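Local coordinates for protein pyrethroid hydrolase (Sphingobium faniae, PDB 5Y5R) that hydrolyses the carboxylester bond of pyrethroid insecticides such as cypermethrin and permethrin, as an esterase of the alpha/beta hydrolase superfamily, at residues V135-F145 with Q172-G180. Residues are numbered along the deposited sequence; the frame is centred on the assembly and turned at random.
Sequences VDEGRGLQADF and QTQSTVPFG. With 8NL ((2-methyl-3-phenyl-phenyl)methyl (1~{S})-3-[(~{E})-2-chloranyl-3,3,3-tris(fluoranyl)prop-1-enyl]-2,2-dimethyl-cyclopropane-1-carboxylate), chain G.
L141 and Q174 form a hydrogen-bonded antiparallel pair, L141 N giving to Q174 O and Q174 N to L141 O, each at 3.0 Å, where strand 174-175 adds an edge to the beta hairpin 132-135/140-143. This small three-stranded sheet is separate from the parallel sheet of the alpha/beta hydrolase fold, and it helps wall the pyrethroid pocket. Next along, G140 faces S175 as a non-hydrogen-bonded pair; G140, without a side chain, packs its CA against T173 CG2. At the turn end, T176 OG1 donates to G138 O at 2.9 Å, and its methyl CG2 rests 4.0 Å from L141 CG. Chi1 of 61° sets OG1 between the backbone N and the carbonyl carbon, within bonding distance of G138 O, and leaves CG2 anti to the carbonyl carbon, on the L141 side. With a valine in place of T176, G138 O is likely to lose this donor, leaving the type I' turn D136-R139 less firmly held to the added strand. T176 N also reaches R139 O, from well above the carbonyl plane. Toward the pocket, L141 CD1 meets F179 CE2 at 3.8 Å. The F179 ring turns its edge to the trifluoromethyl group, CZ standing 3.2 Å from F1 of 8NL, and A143 CB lies 3.5 Å from C11 of this bound pyrethroid ester. Farther out, Q174 bends at chi2 (80°), sending OE1 to L13 N and NE2 to Y57 OH and, at 3.1 Å, to S175 O.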
ATOM      1  N   VAL A 135       2.719 -15.440  14.312  1.00 31.19           N
ATOM      2  CA  VAL A 135       3.880 -16.284  14.630  1.00 33.10           C
ATOM      3  C   VAL A 135       4.831 -15.460  15.506  1.00 35.54           C
ATOM      4  O   VAL A 135       4.702 -14.239  15.605  1.00 35.39           O
ATOM      5  CB  VAL A 135       4.630 -16.840  13.385  1.00 34.77           C
ATOM      6  CG1 VAL A 135       3.700 -17.696  12.513  1.00 28.99           C
ATOM      7  CG2 VAL A 135       5.275 -15.729  12.591  1.00 26.09           C
ATOM      8  N   ASP A 136       5.747 -16.137  16.218  1.00 39.15           N
ATOM      9  CA  ASP A 136       6.734 -15.428  17.065  1.00 39.32           C
ATOM     10  C   ASP A 136       6.074 -14.375  17.954  1.00 45.43           C
ATOM     11  O   ASP A 136       6.465 -13.201  17.959  1.00 44.84           O
ATOM     12  CB  ASP A 136       7.853 -14.760  16.260  1.00 39.83           C
ATOM     13  CG  ASP A 136       8.761 -15.730  15.577  1.00 41.06           C
ATOM     14  OD1 ASP A 136       8.823 -16.904  16.010  1.00 43.61           O
ATOM     15  OD2 ASP A 136       9.480 -15.286  14.653  1.00 41.93           O
ATOM     16  N   GLU A 137       5.040 -14.806  18.683  1.00 42.61           N
ATOM     17  CA  GLU A 137       4.380 -13.999  19.703  1.00 41.24           C
ATOM     18  C   GLU A 137       3.898 -12.659  19.144  1.00 47.87           C
ATOM     19  O   GLU A 137       4.105 -11.593  19.731  1.00 49.58           O
ATOM     20  CB  GLU A 137       5.310 -13.811  20.899  1.00 40.52           C
ATOM     21  CG  GLU A 137       5.523 -15.079  21.801  1.00 56.12           C
ATOM     22  CD  GLU A 137       6.102 -16.349  21.105  1.00 55.63           C
ATOM     23  OE1 GLU A 137       6.338 -16.370  19.885  1.00 52.46           O
ATOM     24  OE2 GLU A 137       6.340 -17.356  21.811  1.00 60.11           O
ATOM     25  N   GLY A 138       3.210 -12.726  18.006  1.00 44.62           N
ATOM     26  CA  GLY A 138       2.654 -11.521  17.438  1.00 40.32           C
ATOM     27  C   GLY A 138       3.672 -10.542  16.907  1.00 41.39           C
ATOM     28  O   GLY A 138       3.330  -9.370  16.683  1.00 37.52           O
ATOM     29  N   ARG A 139       4.925 -10.963  16.728  1.00 40.51           N
ATOM     30  CA  ARG A 139       5.854 -10.156  15.952  1.00 40.44           C
ATOM     31  C   ARG A 139       5.826 -10.513  14.473  1.00 35.00           C
ATOM     32  O   ARG A 139       6.328  -9.734  13.660  1.00 33.95           O
ATOM     33  CB  ARG A 139       7.285 -10.281  16.499  1.00 46.69           C
ATOM     34  CG  ARG A 139       7.551  -9.479  17.780  1.00 47.77           C
ATOM     35  CD  ARG A 139       8.779  -8.579  17.676  1.00 50.77           C
ATOM     36  NE  ARG A 139       8.497  -7.213  17.414  1.00 47.72           N
ATOM     37  CZ  ARG A 139       9.333  -6.335  16.932  1.00 49.63           C
ATOM     38  NH1 ARG A 139      10.527  -6.649  16.623  1.00 46.41           N
ATOM     39  NH2 ARG A 139       8.974  -5.121  16.737  1.00 45.10           N
ATOM     40  N   GLY A 140       5.220 -11.647  14.104  1.00 34.63           N
ATOM     41  CA  GLY A 140       5.090 -12.003  12.709  1.00 32.39           C
ATOM     42  C   GLY A 140       3.708 -12.522  12.358  1.00 29.64           C
ATOM     43  O   GLY A 140       2.966 -13.038  13.196  1.00 30.78           O
ATOM     44  N   LEU A 141       3.385 -12.387  11.074  1.00 24.88           N
ATOM     45  CA  LEU A 141       2.144 -12.882  10.507  1.00 23.34           C
ATOM     46  C   LEU A 141       2.503 -13.725   9.303  1.00 22.02           C
ATOM     47  O   LEU A 141       3.403 -13.370   8.537  1.00 21.85           O
ATOM     48  CB  LEU A 141       1.203 -11.759  10.070  1.00 23.71           C
ATOM     49  CG  LEU A 141       0.664 -10.747  11.075  1.00 25.23           C
ATOM     50  CD1 LEU A 141      -0.159  -9.727  10.313  1.00 22.70           C
ATOM     51  CD2 LEU A 141      -0.169 -11.391  12.118  1.00 22.16           C
ATOM     52  N   GLN A 142       1.785 -14.821   9.132  1.00 22.97           N
ATOM     53  CA  GLN A 142       2.059 -15.791   8.087  1.00 18.65           C
ATOM     54  C   GLN A 142       0.750 -16.350   7.575  1.00 19.97           C
ATOM     55  O   GLN A 142      -0.137 -16.655   8.375  1.00 22.55           O
ATOM     56  CB  GLN A 142       2.915 -16.927   8.641  1.00 20.03           C
ATOM     57  CG  GLN A 142       2.994 -18.121   7.706  1.00 26.82           C
ATOM     58  CD  GLN A 142       4.063 -19.127   8.092  1.00 21.44           C
ATOM     59  OE1 GLN A 142       4.904 -18.870   8.956  1.00 28.02           O
ATOM     60  NE2 GLN A 142       4.017 -20.282   7.464  1.00 18.84           N
ATOM     61  N   ALA A 143       0.656 -16.558   6.262  1.00 16.30           N
ATOM     62  CA  ALA A 143      -0.577 -17.088   5.680  1.00 14.88           C
ATOM     63  C   ALA A 143      -0.848 -18.523   6.128  1.00 22.00           C
ATOM     64  O   ALA A 143       0.057 -19.288   6.491  1.00 19.84           O
ATOM     65  CB  ALA A 143      -0.535 -17.021   4.153  1.00 21.65           C
ATOM     66  N   ASP A 144      -2.118 -18.872   6.158  1.00 17.84           N
ATOM     67  CA  ASP A 144      -2.522 -20.227   6.500  1.00 19.73           C
ATOM     68  C   ASP A 144      -2.393 -21.152   5.284  1.00 19.67           C
ATOM     69  O   ASP A 144      -3.326 -21.296   4.493  1.00 14.57           O
ATOM     70  CB  ASP A 144      -3.941 -20.195   7.040  1.00 23.73           C
ATOM     71  CG  ASP A 144      -4.459 -21.542   7.387  1.00 23.31           C
ATOM     72  OD1 ASP A 144      -3.684 -22.529   7.331  1.00 21.36           O
ATOM     73  OD2 ASP A 144      -5.664 -21.606   7.738  1.00 21.45           O
ATOM     74  N   PHE A 145      -1.271 -21.880   5.174  1.00 18.72           N
ATOM     75  CA  PHE A 145      -1.113 -22.685   3.964  1.00 17.53           C
ATOM     76  C   PHE A 145      -1.929 -23.962   3.972  1.00 20.76           C
ATOM     77  O   PHE A 145      -1.967 -24.653   2.952  1.00 20.32           O
ATOM     78  CB  PHE A 145       0.366 -22.981   3.711  1.00 22.01           C
ATOM     79  CG  PHE A 145       1.127 -21.752   3.365  1.00 16.23           C
ATOM     80  CD1 PHE A 145       0.820 -21.044   2.209  1.00 20.03           C
ATOM     81  CD2 PHE A 145       2.039 -21.219   4.241  1.00 18.72           C
ATOM     82  CE1 PHE A 145       1.506 -19.858   1.892  1.00 19.63           C
ATOM     83  CE2 PHE A 145       2.709 -20.033   3.944  1.00 24.60           C
ATOM     84  CZ  PHE A 145       2.438 -19.352   2.767  1.00 20.27           C
ATOM     85  N   GLN A 172       7.453 -14.882   3.085  1.00 26.38           N
ATOM     86  CA  GLN A 172       6.845 -15.886   3.954  1.00 21.87           C
ATOM     87  C   GLN A 172       6.313 -15.312   5.258  1.00 20.57           C
ATOM     88  O   GLN A 172       5.329 -15.846   5.785  1.00 21.13           O
ATOM     89  CB  GLN A 172       7.864 -16.989   4.296  1.00 18.23           C
ATOM     90  CG  GLN A 172       8.162 -17.929   3.138  1.00 24.55           C
ATOM     91  CD  GLN A 172       6.909 -18.568   2.544  1.00 28.62           C
ATOM     92  OE1 GLN A 172       6.355 -19.517   3.121  1.00 28.58           O
ATOM     93  NE2 GLN A 172       6.446 -18.049   1.414  1.00 25.98           N
ATOM     94  N   THR A 173       7.000 -14.319   5.838  1.00 23.14           N
ATOM     95  CA  THR A 173       6.654 -13.763   7.144  1.00 21.85           C
ATOM     96  C   THR A 173       6.744 -12.237   7.168  1.00 23.11           C
ATOM     97  O   THR A 173       7.783 -11.656   6.835  1.00 24.13           O
ATOM     98  CB  THR A 173       7.544 -14.353   8.261  1.00 24.65           C
ATOM     99  OG1 THR A 173       7.451 -15.783   8.255  1.00 26.19           O
ATOM    100  CG2 THR A 173       7.051 -13.884   9.610  1.00 28.61           C
ATOM    101  N   GLN A 174       5.675 -11.606   7.652  1.00 20.87           N
ATOM    102  CA  GLN A 174       5.495 -10.162   7.664  1.00 18.58           C
ATOM    103  C   GLN A 174       5.667  -9.598   9.069  1.00 18.83           C
ATOM    104  O   GLN A 174       5.128 -10.162  10.027  1.00 26.08           O
ATOM    105  CB  GLN A 174       4.088  -9.821   7.178  1.00 19.16           C
ATOM    106  CG  GLN A 174       3.718  -8.410   7.541  1.00 14.15           C
ATOM    107  CD  GLN A 174       4.327  -7.421   6.571  1.00 16.48           C
ATOM    108  OE1 GLN A 174       4.427  -7.691   5.367  1.00 17.60           O
ATOM    109  NE2 GLN A 174       4.825  -6.320   7.098  1.00 18.33           N
ATOM    110  N   SER A 175       6.322  -8.439   9.192  1.00 17.55           N
ATOM    111  CA  SER A 175       6.487  -7.783  10.491  1.00 17.25           C
ATOM    112  C   SER A 175       5.201  -7.084  10.937  1.00 22.84           C
ATOM    113  O   SER A 175       4.466  -6.521  10.130  1.00 16.10           O
ATOM    114  CB  SER A 175       7.612  -6.756  10.442  1.00 17.82           C
ATOM    115  OG  SER A 175       7.612  -5.964  11.625  1.00 26.27           O
ATOM    116  N   THR A 176       4.911  -7.143  12.231  1.00 29.09           N
ATOM    117  CA  THR A 176       3.705  -6.481  12.726  1.00 25.61           C
ATOM    118  C   THR A 176       3.928  -4.996  12.994  1.00 27.62           C
ATOM    119  O   THR A 176       2.978  -4.294  13.373  1.00 26.88           O
ATOM    120  CB  THR A 176       3.196  -7.205  13.972  1.00 25.49           C
ATOM    121  OG1 THR A 176       4.206  -7.143  14.982  1.00 25.24           O
ATOM    122  CG2 THR A 176       2.822  -8.660  13.663  1.00 24.63           C
ATOM    123  N   VAL A 177       5.144  -4.514  12.707  1.00 27.25           N
ATOM    124  CA  VAL A 177       5.504  -3.123  12.997  1.00 26.62           C
ATOM    125  C   VAL A 177       4.572  -2.101  12.358  1.00 23.65           C
ATOM    126  O   VAL A 177       4.211  -1.128  13.038  1.00 25.12           O
ATOM    127  CB  VAL A 177       6.979  -2.875  12.615  1.00 29.41           C
ATOM    128  CG1 VAL A 177       7.269  -1.369  12.465  1.00 24.44           C
ATOM    129  CG2 VAL A 177       7.910  -3.479  13.652  1.00 25.44           C
ATOM    130  N   PRO A 178       4.260  -2.169  11.057  1.00 22.98           N
ATOM    131  CA  PRO A 178       3.329  -1.186  10.488  1.00 25.89           C
ATOM    132  C   PRO A 178       1.915  -1.263  11.039  1.00 23.17           C
ATOM    133  O   PRO A 178       1.212  -0.252  11.013  1.00 26.97           O
ATOM    134  CB  PRO A 178       3.390  -1.476   8.979  1.00 18.43           C
ATOM    135  CG  PRO A 178       3.857  -2.857   8.863  1.00 28.07           C
ATOM    136  CD  PRO A 178       4.830  -3.028  10.000  1.00 24.04           C
ATOM    137  N   PHE A 179       1.457  -2.426  11.497  1.00 23.63           N
ATOM    138  CA  PHE A 179       0.091  -2.515  11.988  1.00 26.24           C
ATOM    139  C   PHE A 179      -0.113  -1.687  13.239  1.00 25.83           C
ATOM    140  O   PHE A 179      -1.241  -1.252  13.513  1.00 20.67           O
ATOM    141  CB  PHE A 179      -0.302  -3.964  12.255  1.00 23.60           C
ATOM    142  CG  PHE A 179      -0.632  -4.719  11.025  1.00 26.70           C
ATOM    143  CD1 PHE A 179      -1.912  -4.672  10.494  1.00 28.71           C
ATOM    144  CD2 PHE A 179       0.340  -5.453  10.370  1.00 25.49           C
ATOM    145  CE1 PHE A 179      -2.217  -5.378   9.342  1.00 32.71           C
ATOM    146  CE2 PHE A 179       0.046  -6.142   9.222  1.00 28.18           C
ATOM    147  CZ  PHE A 179      -1.221  -6.116   8.707  1.00 31.65           C
ATOM    148  N   GLY A 180       0.950  -1.469  14.009  1.00 23.21           N
ATOM    149  CA  GLY A 180       0.792  -0.884  15.315  1.00 26.57           C
ATOM    150  C   GLY A 180       1.280   0.538  15.430  1.00 23.26           C
ATOM    151  O   GLY A 180       1.185   1.119  16.511  1.00 24.25           O
TER
HETATM  152  C   8NL G 301      -1.183 -10.816   1.946  1.00 19.02           C
HETATM  153  C8  8NL G 301       0.152 -13.881  -0.354  1.00 19.77           C
HETATM  154  C9  8NL G 301       0.538 -15.171  -0.003  1.00 20.80           C
HETATM  155  C10 8NL G 301      -0.267 -15.942   0.825  1.00 20.64           C
HETATM  156  C11 8NL G 301      -1.454 -15.364   1.268  1.00 26.29           C
HETATM  157  C12 8NL G 301      -1.825 -14.070   0.902  1.00 16.22           C
HETATM  158  C13 8NL G 301      -1.785  -8.110   0.691  1.00 20.51           C
HETATM  159  O   8NL G 301      -2.748  -7.995   1.767  1.00 26.62           O
HETATM  160 CL   8NL G 301      -5.784  -7.863   8.235  1.00 67.16          CL
HETATM  161  C21 8NL G 301      -4.691  -7.599   6.874  1.00 36.44           C
HETATM  162  C22 8NL G 301      -3.570  -8.591   6.675  1.00 35.78           C
HETATM  163  F2  8NL G 301      -3.875  -9.352   5.639  1.00 35.82           F
HETATM  164  F1  8NL G 301      -2.396  -8.021   6.489  1.00 42.35           F
HETATM  165  F   8NL G 301      -3.499  -9.325   7.767  1.00 31.88           F
HETATM  166  C20 8NL G 301      -4.906  -6.581   6.039  1.00 29.03           C
HETATM  167  C16 8NL G 301      -3.974  -6.300   4.880  1.00 32.58           C
HETATM  168  C17 8NL G 301      -4.708  -5.313   3.978  1.00 26.84           C
HETATM  169  C18 8NL G 301      -3.851  -4.170   4.502  1.00 31.23           C
HETATM  170  C19 8NL G 301      -6.206  -5.185   4.297  1.00 27.14           C
HETATM  171  C15 8NL G 301      -4.247  -6.695   3.431  1.00 32.19           C
HETATM  172  C14 8NL G 301      -2.926  -6.820   2.669  1.00 26.42           C
HETATM  173  O1  8NL G 301      -2.022  -6.003   2.855  1.00 24.06           O
HETATM  174  C2  8NL G 301      -1.692  -9.441  -0.073  1.00 21.85           C
HETATM  175  C3  8NL G 301      -1.874  -9.361  -1.448  1.00 21.87           C
HETATM  176  C4  8NL G 301      -1.814 -10.486  -2.270  1.00 17.32           C
HETATM  177  C5  8NL G 301      -1.523 -11.732  -1.724  1.00 20.19           C
HETATM  178  C6  8NL G 301      -1.333 -11.876  -0.355  1.00 21.04           C
HETATM  179  C1  8NL G 301      -1.406 -10.719   0.472  1.00 20.50           C
HETATM  180  C7  8NL G 301      -1.018 -13.293   0.096  1.00 18.30           C
HETATM  181  O   HOH W   1       2.820 -16.281   4.325  1.00 17.79           O